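Local coordinates for protein CTP:phosphocholine Cytidylyltransferase (Streptococcus pneumoniae, PDB 1JYK) that catalyses the transfer of a cytidylyl group from CTP to phosphocholine, which yields CDP-choline and pyrophosphate, at residues K48-V53 against P57-Q62; I74-G79 against E83-L88; N128-N133 against S180-W185. All blocks are in the same frame, centred on the assembly; numbering follows the deposited sequence.

Followed from the N terminus, the three contacts come in series, each closing before the next opens, so none nests in or crosses another. Contact 1 closes a tight turn, with three residues between its segments, and leads into helix 58-68. Contact 2 closes an equally short loop, from strand 74-78 to the turn ahead of helix 87-92. Contact 3 spans 46 residues and brings strand 128-130 to strand 182-185. Contacts 1 and 2 touch, through Ile59 on Ile76 and Ala49 on Phe85; contacts 1 and 3 meet at the rings of Tyr61 and Tyr129. Contacts 2 and 3 stay about 11 Å apart at their nearest atoms, yet both reach the mixed central sheet.

Contact 1 (K48-V53 against P57-Q62); sequences KALVQV and PLIEYQ
Gln52 and Pro57 form an antiparallel non-hydrogen-bonded pair in a two-stranded hairpin, their CA atoms 4.1 Å apart. Beyond it, two carbonyls of 48-53 receive N-H groups from the first turn of helix 58-68. Leu58 N donates to Val51 O at 2.9 Å, tilted 23° from the carbonyl plane, and Ile59 N reaches Ala49 O at 3.0 Å within that carbonyl's plane.

Side chains continue the seam. Tyr61 OH donates to Val53 O over 2.7 Å, a bond that fixes the phenol end; the carbonyl oxygen lies at the ring's edge. Val53 uses both methyls: CG2 meets Tyr61 CE1 obliquely at 3.4 Å and also touches Leu58 CD2, on which CG1 packs at 3.6 Å, the valine and leucine side chains roughly perpendicular. The CB of Leu50 points away from 57-62, but chi1 -62° and an extended chi2 bring CD2 back to Ile59 CG2 at 3.7 Å and to Pro57 CB.

Helix 240-250 covers Val51 and Val53 through Tyr243 and, for Val53, Leu246 and Leu250. Tyr87 of helix 87-92 touches Leu50 and Pro57, and strand 27-32 receives Ala49 on Ala32 and Ile59 on Ile30.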
ATOM      1  N   LYS A  48      -8.970  -6.322  -8.246  1.00 16.51           N
ATOM      2  CA  LYS A  48      -8.439  -5.040  -8.679  1.00 16.73           C
ATOM      3  C   LYS A  48      -6.942  -5.018  -8.989  1.00 15.73           C
ATOM      4  O   LYS A  48      -6.511  -4.268  -9.864  1.00 15.91           O
ATOM      5  CB  LYS A  48      -8.804  -3.939  -7.675  1.00 18.46           C
ATOM      6  CG  LYS A  48      -8.106  -4.010  -6.356  1.00 23.04           C
ATOM      7  CD  LYS A  48      -8.755  -3.053  -5.375  1.00 27.60           C
ATOM      8  CE  LYS A  48      -8.050  -3.095  -4.033  1.00 29.94           C
ATOM      9  NZ  LYS A  48      -8.335  -1.878  -3.234  1.00 32.63           N
ATOM     10  N   ALA A  49      -6.153  -5.842  -8.301  1.00 14.73           N
ATOM     11  CA  ALA A  49      -4.709  -5.878  -8.550  1.00 15.15           C
ATOM     12  C   ALA A  49      -4.403  -6.440  -9.934  1.00 14.52           C
ATOM     13  O   ALA A  49      -3.319  -6.213 -10.483  1.00 13.74           O
ATOM     14  CB  ALA A  49      -4.001  -6.721  -7.484  1.00 13.13           C
ATOM     15  N   LEU A  50      -5.360  -7.169 -10.498  1.00 13.99           N
ATOM     16  CA  LEU A  50      -5.165  -7.779 -11.810  1.00 15.35           C
ATOM     17  C   LEU A  50      -5.924  -7.091 -12.952  1.00 15.79           C
ATOM     18  O   LEU A  50      -5.956  -7.591 -14.080  1.00 14.12           O
ATOM     19  CB  LEU A  50      -5.512  -9.270 -11.742  1.00 15.50           C
ATOM     20  CG  LEU A  50      -4.630 -10.082 -10.775  1.00 15.23           C
ATOM     21  CD1 LEU A  50      -5.027 -11.547 -10.854  1.00 16.73           C
ATOM     22  CD2 LEU A  50      -3.149  -9.919 -11.113  1.00 15.38           C
ATOM     23  N   VAL A  51      -6.535  -5.946 -12.661  1.00 15.18           N
ATOM     24  CA  VAL A  51      -7.232  -5.191 -13.693  1.00 14.79           C
ATOM     25  C   VAL A  51      -6.110  -4.752 -14.644  1.00 15.63           C
ATOM     26  O   VAL A  51      -5.038  -4.330 -14.200  1.00 15.13           O
ATOM     27  CB  VAL A  51      -7.959  -3.958 -13.086  1.00 14.83           C
ATOM     28  CG1 VAL A  51      -8.238  -2.918 -14.161  1.00 13.43           C
ATOM     29  CG2 VAL A  51      -9.267  -4.401 -12.453  1.00 12.99           C
ATOM     30  N   GLN A  52      -6.339  -4.864 -15.944  1.00 16.30           N
ATOM     31  CA  GLN A  52      -5.303  -4.505 -16.905  1.00 17.83           C
ATOM     32  C   GLN A  52      -5.357  -3.083 -17.453  1.00 18.46           C
ATOM     33  O   GLN A  52      -6.409  -2.600 -17.867  1.00 18.23           O
ATOM     34  CB  GLN A  52      -5.323  -5.494 -18.071  1.00 18.96           C
ATOM     35  CG  GLN A  52      -5.374  -6.942 -17.630  1.00 20.69           C
ATOM     36  CD  GLN A  52      -5.240  -7.913 -18.779  1.00 22.85           C
ATOM     37  OE1 GLN A  52      -4.809  -7.549 -19.873  1.00 25.56           O
ATOM     38  NE2 GLN A  52      -5.606  -9.162 -18.536  1.00 23.38           N
ATOM     39  N   VAL A  53      -4.214  -2.410 -17.430  1.00 18.74           N
ATOM     40  CA  VAL A  53      -4.104  -1.067 -17.977  1.00 20.43           C
ATOM     41  C   VAL A  53      -3.035  -1.219 -19.044  1.00 20.11           C
ATOM     42  O   VAL A  53      -1.979  -1.811 -18.806  1.00 18.10           O
ATOM     43  CB  VAL A  53      -3.694  -0.006 -16.907  1.00 20.99           C
ATOM     44  CG1 VAL A  53      -4.688  -0.035 -15.761  1.00 21.68           C
ATOM     45  CG2 VAL A  53      -2.287  -0.254 -16.402  1.00 23.37           C
ATOM     46  N   PRO A  57      -1.750  -6.433 -16.285  1.00 16.63           N
ATOM     47  CA  PRO A  57      -2.277  -6.333 -14.914  1.00 15.76           C
ATOM     48  C   PRO A  57      -1.514  -5.298 -14.096  1.00 14.96           C
ATOM     49  O   PRO A  57      -0.284  -5.260 -14.120  1.00 15.23           O
ATOM     50  CB  PRO A  57      -2.105  -7.743 -14.353  1.00 15.40           C
ATOM     51  CG  PRO A  57      -2.137  -8.626 -15.566  1.00 16.29           C
ATOM     52  CD  PRO A  57      -1.453  -7.829 -16.655  1.00 16.66           C
ATOM     53  N   LEU A  58      -2.249  -4.461 -13.374  1.00 15.43           N
ATOM     54  CA  LEU A  58      -1.654  -3.408 -12.557  1.00 14.55           C
ATOM     55  C   LEU A  58      -0.497  -3.861 -11.675  1.00 13.30           C
ATOM     56  O   LEU A  58       0.550  -3.219 -11.635  1.00 13.71           O
ATOM     57  CB  LEU A  58      -2.718  -2.772 -11.660  1.00 16.61           C
ATOM     58  CG  LEU A  58      -3.627  -1.708 -12.268  1.00 18.26           C
ATOM     59  CD1 LEU A  58      -4.692  -1.333 -11.251  1.00 19.53           C
ATOM     60  CD2 LEU A  58      -2.820  -0.493 -12.664  1.00 17.69           C
ATOM     61  N   ILE A  59      -0.688  -4.963 -10.956  1.00 12.78           N
ATOM     62  CA  ILE A  59       0.342  -5.446 -10.049  1.00 12.73           C
ATOM     63  C   ILE A  59       1.662  -5.809 -10.736  1.00 12.74           C
ATOM     64  O   ILE A  59       2.727  -5.733 -10.116  1.00 12.79           O
ATOM     65  CB  ILE A  59      -0.176  -6.659  -9.219  1.00 13.12           C
ATOM     66  CG1 ILE A  59       0.715  -6.866  -7.993  1.00 12.86           C
ATOM     67  CG2 ILE A  59      -0.233  -7.912 -10.083  1.00 11.98           C
ATOM     68  CD1 ILE A  59       0.066  -7.715  -6.913  1.00 14.17           C
ATOM     69  N   GLU A  60       1.604  -6.200 -12.007  1.00 13.46           N
ATOM     70  CA  GLU A  60       2.825  -6.556 -12.728  1.00 13.80           C
ATOM     71  C   GLU A  60       3.747  -5.345 -12.899  1.00 13.39           C
ATOM     72  O   GLU A  60       4.967  -5.472 -12.825  1.00 13.78           O
ATOM     73  CB  GLU A  60       2.483  -7.168 -14.090  1.00 14.71           C
ATOM     74  CG  GLU A  60       1.955  -8.592 -13.970  1.00 15.78           C
ATOM     75  CD  GLU A  60       1.798  -9.301 -15.307  1.00 17.85           C
ATOM     76  OE1 GLU A  60       2.173  -8.730 -16.355  1.00 16.30           O
ATOM     77  OE2 GLU A  60       1.293 -10.441 -15.303  1.00 18.68           O
ATOM     78  N   TYR A  61       3.171  -4.169 -13.122  1.00 13.08           N
ATOM     79  CA  TYR A  61       3.985  -2.967 -13.261  1.00 13.13           C
ATOM     80  C   TYR A  61       4.753  -2.735 -11.963  1.00 12.45           C
ATOM     81  O   TYR A  61       5.925  -2.376 -11.981  1.00 13.45           O
ATOM     82  CB  TYR A  61       3.106  -1.745 -13.537  1.00 13.16           C
ATOM     83  CG  TYR A  61       2.486  -1.714 -14.914  1.00 13.53           C
ATOM     84  CD1 TYR A  61       1.161  -2.100 -15.109  1.00 12.98           C
ATOM     85  CD2 TYR A  61       3.208  -1.248 -16.018  1.00 14.77           C
ATOM     86  CE1 TYR A  61       0.564  -2.021 -16.364  1.00 14.32           C
ATOM     87  CE2 TYR A  61       2.620  -1.165 -17.284  1.00 15.29           C
ATOM     88  CZ  TYR A  61       1.299  -1.551 -17.447  1.00 15.22           C
ATOM     89  OH  TYR A  61       0.704  -1.465 -18.682  1.00 15.92           O
ATOM     90  N   GLN A  62       4.077  -2.942 -10.836  1.00 12.55           N
ATOM     91  CA  GLN A  62       4.686  -2.747  -9.525  1.00 12.04           C
ATOM     92  C   GLN A  62       5.771  -3.780  -9.243  1.00 12.43           C
ATOM     93  O   GLN A  62       6.875  -3.426  -8.830  1.00 13.34           O
ATOM     94  CB  GLN A  62       3.618  -2.807  -8.429  1.00 12.45           C
ATOM     95  CG  GLN A  62       2.468  -1.814  -8.624  1.00 14.04           C
ATOM     96  CD  GLN A  62       1.380  -1.961  -7.565  1.00 15.99           C
ATOM     97  OE1 GLN A  62       1.188  -3.038  -6.992  1.00 15.93           O
ATOM     98  NE2 GLN A  62       0.665  -0.875  -7.300  1.00 17.31           N
TER

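Contact 2 (I74-G79 against E83-L88)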
ATOM      1  N   ILE A  74       9.120 -10.486  -2.434  1.00 16.52           N
ATOM      2  CA  ILE A  74       7.803  -9.880  -2.554  1.00 15.29           C
ATOM      3  C   ILE A  74       6.682 -10.788  -2.055  1.00 15.87           C
ATOM      4  O   ILE A  74       6.550 -11.940  -2.480  1.00 15.78           O
ATOM      5  CB  ILE A  74       7.547  -9.481  -4.030  1.00 13.91           C
ATOM      6  CG1 ILE A  74       8.635  -8.499  -4.481  1.00 13.52           C
ATOM      7  CG2 ILE A  74       6.149  -8.881  -4.194  1.00 14.29           C
ATOM      8  CD1 ILE A  74       8.755  -8.376  -5.973  1.00 12.45           C
ATOM      9  N   ILE A  75       5.881 -10.248  -1.140  1.00 15.18           N
ATOM     10  CA  ILE A  75       4.758 -10.963  -0.552  1.00 15.67           C
ATOM     11  C   ILE A  75       3.468 -10.260  -0.958  1.00 16.38           C
ATOM     12  O   ILE A  75       3.331  -9.045  -0.790  1.00 16.86           O
ATOM     13  CB  ILE A  75       4.850 -10.984   0.999  1.00 16.78           C
ATOM     14  CG1 ILE A  75       6.200 -11.571   1.436  1.00 19.48           C
ATOM     15  CG2 ILE A  75       3.705 -11.798   1.585  1.00 17.16           C
ATOM     16  CD1 ILE A  75       6.502 -11.410   2.922  1.00 20.98           C
ATOM     17  N   ILE A  76       2.526 -11.016  -1.509  1.00 14.90           N
ATOM     18  CA  ILE A  76       1.263 -10.440  -1.929  1.00 14.17           C
ATOM     19  C   ILE A  76       0.120 -10.998  -1.092  1.00 15.06           C
ATOM     20  O   ILE A  76      -0.049 -12.216  -0.997  1.00 14.51           O
ATOM     21  CB  ILE A  76       0.982 -10.727  -3.418  1.00 13.56           C
ATOM     22  CG1 ILE A  76       2.184 -10.301  -4.262  1.00 13.59           C
ATOM     23  CG2 ILE A  76      -0.280 -10.002  -3.862  1.00 12.46           C
ATOM     24  CD1 ILE A  76       2.007 -10.548  -5.739  1.00 14.29           C
ATOM     25  N   ILE A  77      -0.644 -10.108  -0.467  1.00 14.76           N
ATOM     26  CA  ILE A  77      -1.787 -10.520   0.327  1.00 14.68           C
ATOM     27  C   ILE A  77      -2.967 -10.665  -0.637  1.00 14.66           C
ATOM     28  O   ILE A  77      -3.395  -9.691  -1.258  1.00 14.61           O
ATOM     29  CB  ILE A  77      -2.148  -9.473   1.408  1.00 15.23           C
ATOM     30  CG1 ILE A  77      -0.900  -9.076   2.205  1.00 15.22           C
ATOM     31  CG2 ILE A  77      -3.220 -10.045   2.327  1.00 15.99           C
ATOM     32  CD1 ILE A  77      -0.093 -10.253   2.728  1.00 15.65           C
ATOM     33  N   VAL A  78      -3.487 -11.883  -0.761  1.00 14.87           N
ATOM     34  CA  VAL A  78      -4.606 -12.146  -1.657  1.00 14.72           C
ATOM     35  C   VAL A  78      -5.831 -12.616  -0.881  1.00 15.73           C
ATOM     36  O   VAL A  78      -5.718 -13.074   0.261  1.00 17.40           O
ATOM     37  CB  VAL A  78      -4.235 -13.222  -2.734  1.00 15.02           C
ATOM     38  CG1 VAL A  78      -3.018 -12.766  -3.528  1.00 14.78           C
ATOM     39  CG2 VAL A  78      -3.957 -14.575  -2.072  1.00 15.20           C
ATOM     40  N   GLY A  79      -6.997 -12.494  -1.506  1.00 15.00           N
ATOM     41  CA  GLY A  79      -8.233 -12.915  -0.871  1.00 15.87           C
ATOM     42  C   GLY A  79      -9.305 -13.114  -1.924  1.00 16.04           C
ATOM     43  O   GLY A  79      -9.576 -14.243  -2.349  1.00 15.78           O
ATOM     44  N   GLU A  83      -7.294 -17.148  -6.760  1.00 16.88           N
ATOM     45  CA  GLU A  83      -6.770 -18.120  -7.717  1.00 18.64           C
ATOM     46  C   GLU A  83      -6.210 -17.478  -8.991  1.00 17.14           C
ATOM     47  O   GLU A  83      -5.423 -18.092  -9.710  1.00 16.97           O
ATOM     48  CB  GLU A  83      -7.845 -19.159  -8.070  1.00 20.53           C
ATOM     49  CG  GLU A  83      -9.094 -18.591  -8.735  1.00 26.85           C
ATOM     50  CD  GLU A  83     -10.086 -17.979  -7.746  1.00 28.74           C
ATOM     51  OE1 GLU A  83      -9.931 -18.182  -6.518  1.00 27.99           O
ATOM     52  OE2 GLU A  83     -11.024 -17.291  -8.207  1.00 30.83           O
ATOM     53  N   GLN A  84      -6.596 -16.237  -9.264  1.00 15.37           N
ATOM     54  CA  GLN A  84      -6.094 -15.563 -10.452  1.00 15.50           C
ATOM     55  C   GLN A  84      -4.656 -15.090 -10.264  1.00 14.54           C
ATOM     56  O   GLN A  84      -3.978 -14.755 -11.235  1.00 15.05           O
ATOM     57  CB  GLN A  84      -7.006 -14.388 -10.821  1.00 15.28           C
ATOM     58  CG  GLN A  84      -8.381 -14.848 -11.323  1.00 15.04           C
ATOM     59  CD  GLN A  84      -9.230 -13.727 -11.892  1.00 15.81           C
ATOM     60  OE1 GLN A  84      -8.719 -12.790 -12.512  1.00 16.16           O
ATOM     61  NE2 GLN A  84     -10.541 -13.822 -11.690  1.00 15.89           N
ATOM     62  N   PHE A  85      -4.188 -15.084  -9.016  1.00 14.67           N
ATOM     63  CA  PHE A  85      -2.822 -14.650  -8.691  1.00 14.45           C
ATOM     64  C   PHE A  85      -1.771 -15.767  -8.759  1.00 14.90           C
ATOM     65  O   PHE A  85      -0.573 -15.495  -8.784  1.00 16.88           O
ATOM     66  CB  PHE A  85      -2.770 -14.066  -7.274  1.00 13.38           C
ATOM     67  CG  PHE A  85      -3.473 -12.745  -7.122  1.00 13.31           C
ATOM     68  CD1 PHE A  85      -2.758 -11.549  -7.171  1.00 14.32           C
ATOM     69  CD2 PHE A  85      -4.846 -12.696  -6.907  1.00 13.64           C
ATOM     70  CE1 PHE A  85      -3.406 -10.320  -7.008  1.00 13.24           C
ATOM     71  CE2 PHE A  85      -5.501 -11.472  -6.742  1.00 13.83           C
ATOM     72  CZ  PHE A  85      -4.776 -10.284  -6.793  1.00 13.35           C
ATOM     73  N   ASP A  86      -2.214 -17.017  -8.778  1.00 14.98           N
ATOM     74  CA  ASP A  86      -1.291 -18.148  -8.781  1.00 15.17           C
ATOM     75  C   ASP A  86      -0.136 -18.097  -9.766  1.00 14.46           C
ATOM     76  O   ASP A  86       1.010 -18.383  -9.397  1.00 14.63           O
ATOM     77  CB  ASP A  86      -2.070 -19.445  -8.976  1.00 18.21           C
ATOM     78  CG  ASP A  86      -2.828 -19.853  -7.725  1.00 20.95           C
ATOM     79  OD1 ASP A  86      -2.360 -19.544  -6.607  1.00 22.67           O
ATOM     80  OD2 ASP A  86      -3.896 -20.480  -7.860  1.00 24.80           O
ATOM     81  N   TYR A  87      -0.422 -17.735 -11.012  1.00 14.54           N
ATOM     82  CA  TYR A  87       0.617 -17.666 -12.045  1.00 14.22           C
ATOM     83  C   TYR A  87       1.813 -16.769 -11.695  1.00 14.03           C
ATOM     84  O   TYR A  87       2.898 -16.934 -12.253  1.00 13.01           O
ATOM     85  CB  TYR A  87       0.010 -17.192 -13.374  1.00 14.12           C
ATOM     86  CG  TYR A  87      -0.168 -15.685 -13.479  1.00 13.39           C
ATOM     87  CD1 TYR A  87       0.656 -14.922 -14.310  1.00 12.62           C
ATOM     88  CD2 TYR A  87      -1.163 -15.026 -12.745  1.00 13.05           C
ATOM     89  CE1 TYR A  87       0.497 -13.537 -14.412  1.00 14.01           C
ATOM     90  CE2 TYR A  87      -1.332 -13.646 -12.839  1.00 13.46           C
ATOM     91  CZ  TYR A  87      -0.502 -12.906 -13.673  1.00 14.17           C
ATOM     92  OH  TYR A  87      -0.675 -11.538 -13.767  1.00 15.06           O
ATOM     93  N   LEU A  88       1.612 -15.817 -10.782  1.00 13.42           N
ATOM     94  CA  LEU A  88       2.674 -14.894 -10.397  1.00 12.33           C
ATOM     95  C   LEU A  88       3.813 -15.550  -9.629  1.00 12.10           C
ATOM     96  O   LEU A  88       4.926 -15.037  -9.609  1.00 13.24           O
ATOM     97  CB  LEU A  88       2.096 -13.734  -9.571  1.00 12.89           C
ATOM     98  CG  LEU A  88       1.105 -12.798 -10.281  1.00 11.64           C
ATOM     99  CD1 LEU A  88       0.407 -11.926  -9.242  1.00 13.63           C
ATOM    100  CD2 LEU A  88       1.832 -11.929 -11.313  1.00  9.22           C
TER
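Phe85, Val78 and Ile76 carry most of this apolar contact, which buries 158 Å² between the segments and has no hydrogen bond across it. The closest pair of CA atoms, those of Val78 and Phe85, is 7.7 Å apart, a spacing that side chains fill.

Val78 sends CG1 over one face of the Phe85 ring. The methyl is 3.8 Å from the ring centroid and 19° off the normal, the geometry of a CH-pi interaction. Its offset is toward the rim: the nearest ring atom is Phe85 CG, 3.6 Å from Val78 CG1. The two side chains run antiparallel past one another. With CG anti to its carbonyl carbon (chi1 -70°), Phe85 swings its ring from the turn toward the strand.

Ile76, two residues earlier on the same side of the strand, uses separate branches. Its CG2 approaches Phe85 CD1 obliquely at 4.4 Å, whereas the tip of its extended arm, CD1, meets Leu88 CD1 at 4.1 Å, the side chains crossing nearly at right angles. A backbone hydrogen bond from Leu88 N to Phe85 O, 3.0 Å, closes the turn that carries the phenylalanine and leucine side chains.

The contact lies within a beta-alpha-beta unit formed by strand 74-78, helix 87-92 and strand 95-98. Ile76 also packs against Ile59 and Ile63 of helix 58-68 and Leu96 of strand 95-98, while Phe85 rests on Ala32 of strand 27-32.

Contact 3 (N128-N133 against S180-W185)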
ATOM      1  N   ASN A 128      -2.970   1.188  -7.630  1.00 19.85           N
ATOM      2  CA  ASN A 128      -2.341   2.414  -8.089  1.00 18.32           C
ATOM      3  C   ASN A 128      -1.443   2.090  -9.268  1.00 17.71           C
ATOM      4  O   ASN A 128      -0.853   1.012  -9.331  1.00 19.03           O
ATOM      5  CB  ASN A 128      -1.475   3.024  -6.986  1.00 18.87           C
ATOM      6  CG  ASN A 128      -2.295   3.694  -5.905  1.00 20.93           C
ATOM      7  OD1 ASN A 128      -3.401   4.170  -6.156  1.00 23.95           O
ATOM      8  ND2 ASN A 128      -1.759   3.727  -4.690  1.00 20.60           N
ATOM      9  N   TYR A 129      -1.351   3.017 -10.208  1.00 16.78           N
ATOM     10  CA  TYR A 129      -0.466   2.839 -11.342  1.00 16.64           C
ATOM     11  C   TYR A 129       0.715   3.770 -11.067  1.00 17.64           C
ATOM     12  O   TYR A 129       0.531   4.974 -10.861  1.00 17.22           O
ATOM     13  CB  TYR A 129      -1.150   3.241 -12.646  1.00 14.57           C
ATOM     14  CG  TYR A 129      -0.236   3.114 -13.843  1.00 16.55           C
ATOM     15  CD1 TYR A 129       0.475   4.217 -14.325  1.00 16.49           C
ATOM     16  CD2 TYR A 129      -0.060   1.885 -14.479  1.00 16.73           C
ATOM     17  CE1 TYR A 129       1.338   4.098 -15.411  1.00 16.29           C
ATOM     18  CE2 TYR A 129       0.800   1.754 -15.564  1.00 17.24           C
ATOM     19  CZ  TYR A 129       1.494   2.863 -16.024  1.00 17.90           C
ATOM     20  OH  TYR A 129       2.331   2.735 -17.107  1.00 19.09           O
ATOM     21  N   LEU A 130       1.922   3.219 -11.053  1.00 17.82           N
ATOM     22  CA  LEU A 130       3.112   4.019 -10.783  1.00 17.85           C
ATOM     23  C   LEU A 130       3.786   4.503 -12.063  1.00 18.91           C
ATOM     24  O   LEU A 130       4.320   3.700 -12.830  1.00 19.58           O
ATOM     25  CB  LEU A 130       4.106   3.203  -9.943  1.00 17.70           C
ATOM     26  CG  LEU A 130       3.493   2.470  -8.742  1.00 17.38           C
ATOM     27  CD1 LEU A 130       4.513   1.561  -8.107  1.00 17.70           C
ATOM     28  CD2 LEU A 130       2.986   3.480  -7.735  1.00 17.78           C
ATOM     29  N   PHE A 131       3.757   5.812 -12.294  1.00 19.37           N
ATOM     30  CA  PHE A 131       4.384   6.384 -13.482  1.00 20.20           C
ATOM     31  C   PHE A 131       5.901   6.463 -13.336  1.00 21.45           C
ATOM     32  O   PHE A 131       6.623   6.525 -14.327  1.00 23.83           O
ATOM     33  CB  PHE A 131       3.827   7.781 -13.760  1.00 18.93           C
ATOM     34  CG  PHE A 131       2.565   7.775 -14.569  1.00 18.57           C
ATOM     35  CD1 PHE A 131       2.615   7.712 -15.961  1.00 18.90           C
ATOM     36  CD2 PHE A 131       1.323   7.812 -13.942  1.00 18.78           C
ATOM     37  CE1 PHE A 131       1.441   7.685 -16.716  1.00 19.09           C
ATOM     38  CE2 PHE A 131       0.150   7.785 -14.686  1.00 18.89           C
ATOM     39  CZ  PHE A 131       0.209   7.722 -16.077  1.00 18.83           C
ATOM     40  N   LYS A 132       6.387   6.461 -12.099  1.00 21.80           N
ATOM     41  CA  LYS A 132       7.817   6.542 -11.849  1.00 22.14           C
ATOM     42  C   LYS A 132       8.252   5.501 -10.829  1.00 21.12           C
ATOM     43  O   LYS A 132       7.481   5.170  -9.924  1.00 20.32           O
ATOM     44  CB  LYS A 132       8.173   7.942 -11.340  1.00 26.24           C
ATOM     45  CG  LYS A 132       7.976   9.047 -12.371  1.00 31.61           C
ATOM     46  CD  LYS A 132       9.246   9.861 -12.570  1.00 36.43           C
ATOM     47  CE  LYS A 132       9.329  11.008 -11.573  1.00 39.80           C
ATOM     48  NZ  LYS A 132      10.640  11.725 -11.637  1.00 42.51           N
ATOM     49  N   ASN A 133       9.478   4.987 -10.988  1.00 18.90           N
ATOM     50  CA  ASN A 133      10.035   3.999 -10.062  1.00 18.23           C
ATOM     51  C   ASN A 133      10.818   4.644  -8.915  1.00 17.16           C
ATOM     52  O   ASN A 133      11.995   4.967  -8.965  1.00 17.73           O
ATOM     53  CB  ASN A 133      10.916   2.974 -10.757  1.00 16.25           C
ATOM     54  CG  ASN A 133      11.206   1.780  -9.860  1.00 17.33           C
ATOM     55  OD1 ASN A 133      10.825   1.765  -8.683  1.00 15.69           O
ATOM     56  ND2 ASN A 133      11.878   0.775 -10.409  1.00 16.26           N
ATOM     57  N   SER A 180      -0.398   7.947   0.098  1.00 15.42           N
ATOM     58  CA  SER A 180      -0.639   7.569  -1.290  1.00 15.02           C
ATOM     59  C   SER A 180      -0.575   6.107  -1.717  1.00 15.93           C
ATOM     60  O   SER A 180      -0.772   5.810  -2.895  1.00 15.99           O
ATOM     61  CB  SER A 180       0.299   8.387  -2.181  1.00 16.24           C
ATOM     62  OG  SER A 180       0.339   9.737  -1.746  1.00 16.35           O
ATOM     63  N   GLY A 181      -0.294   5.199  -0.796  1.00 15.21           N
ATOM     64  CA  GLY A 181      -0.246   3.802  -1.188  1.00 16.04           C
ATOM     65  C   GLY A 181       1.137   3.207  -1.340  1.00 16.22           C
ATOM     66  O   GLY A 181       1.275   2.066  -1.784  1.00 16.81           O
ATOM     67  N   VAL A 182       2.168   3.982  -1.011  1.00 15.05           N
ATOM     68  CA  VAL A 182       3.540   3.492  -1.063  1.00 13.55           C
ATOM     69  C   VAL A 182       4.244   4.044   0.169  1.00 13.78           C
ATOM     70  O   VAL A 182       4.278   5.258   0.389  1.00 13.31           O
ATOM     71  CB  VAL A 182       4.308   3.956  -2.341  1.00 14.02           C
ATOM     72  CG1 VAL A 182       5.722   3.376  -2.331  1.00 13.58           C
ATOM     73  CG2 VAL A 182       3.569   3.512  -3.600  1.00 14.27           C
ATOM     74  N   SER A 183       4.778   3.144   0.986  1.00 12.61           N
ATOM     75  CA  SER A 183       5.484   3.532   2.198  1.00 13.44           C
ATOM     76  C   SER A 183       6.540   2.480   2.519  1.00 13.86           C
ATOM     77  O   SER A 183       6.446   1.342   2.058  1.00 15.04           O
ATOM     78  CB  SER A 183       4.498   3.673   3.372  1.00 14.19           C
ATOM     79  OG  SER A 183       3.825   2.454   3.666  1.00 13.16           O
ATOM     80  N   PHE A 184       7.549   2.866   3.291  1.00 13.85           N
ATOM     81  CA  PHE A 184       8.618   1.956   3.688  1.00 14.24           C
ATOM     82  C   PHE A 184       8.789   2.043   5.198  1.00 14.81           C
ATOM     83  O   PHE A 184       8.667   3.122   5.776  1.00 14.50           O
ATOM     84  CB  PHE A 184       9.931   2.332   3.001  1.00 15.47           C
ATOM     85  CG  PHE A 184      11.111   1.535   3.481  1.00 15.90           C
ATOM     86  CD1 PHE A 184      11.376   0.268   2.953  1.00 16.82           C
ATOM     87  CD2 PHE A 184      11.948   2.036   4.475  1.00 14.88           C
ATOM     88  CE1 PHE A 184      12.457  -0.488   3.409  1.00 14.75           C
ATOM     89  CE2 PHE A 184      13.029   1.290   4.939  1.00 15.36           C
ATOM     90  CZ  PHE A 184      13.284   0.025   4.406  1.00 16.18           C
ATOM     91  N   TRP A 185       9.079   0.915   5.833  1.00 14.94           N
ATOM     92  CA  TRP A 185       9.229   0.887   7.283  1.00 15.71           C
ATOM     93  C   TRP A 185      10.528   0.248   7.727  1.00 16.32           C
ATOM     94  O   TRP A 185      10.836  -0.875   7.318  1.00 16.19           O
ATOM     95  CB  TRP A 185       8.030   0.157   7.889  1.00 13.69           C
ATOM     96  CG  TRP A 185       6.786   0.789   7.412  1.00 14.46           C
ATOM     97  CD1 TRP A 185       6.059   0.442   6.307  1.00 14.42           C
ATOM     98  CD2 TRP A 185       6.222   2.009   7.905  1.00 15.08           C
ATOM     99  NE1 TRP A 185       5.086   1.387   6.070  1.00 15.33           N
ATOM    100  CE2 TRP A 185       5.161   2.358   7.034  1.00 14.54           C
ATOM    101  CE3 TRP A 185       6.515   2.852   8.988  1.00 14.94           C
ATOM    102  CZ2 TRP A 185       4.393   3.516   7.218  1.00 15.68           C
ATOM    103  CZ3 TRP A 185       5.753   3.995   9.172  1.00 13.86           C
ATOM    104  CH2 TRP A 185       4.701   4.317   8.289  1.00 14.53           C
TER
HETATM  105  O   HOH W   1       0.360   2.008  -4.716  1.00 26.66           O
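Strand 128-130, which pairs with strand 234-236 in a small antiparallel sheet, here faces the entry to strand 182-185 of the main mixed sheet; Asn128 meets the turn at Ser180 and Gly181. The two segments are not bridged as strands: their nearest CA atoms, those of Asn128 and Gly181, stand 7.3 Å apart, and side chains with one water span the interval.

The Asn128 amide does the polar work. Its chi1 of -75° brings the amide to the turn, and chi2 of -28° directs ND2 rather than OD1 at it, 2.9 Å from Ser180 O. The same nitrogen donates to a water at 2.7 Å, and that water donates in turn to Gly181 O at 3.1 Å, making a one-water bridge from amide to backbone. At phi 104° Gly181, having no side chain, lets ND2 of Asn128 come within 3.8 Å of its CA without crowding Ser180 O.

Further along both segments, Leu130 CD2 meets Val182 CG2 at 4.2 Å. With this one methyl pair and 121 Å² buried overall, the packing is light.

Around it, Ile234 of strand 234-236 lies against Asn128 and Leu130, and Phe145 of strand 142-149 against Val182. Side-chain and water contacts thus join a two-stranded antiparallel sheet to the start of strand 182-185, within the mixed-sheet alpha/beta fold of the nucleotidyltransferase family.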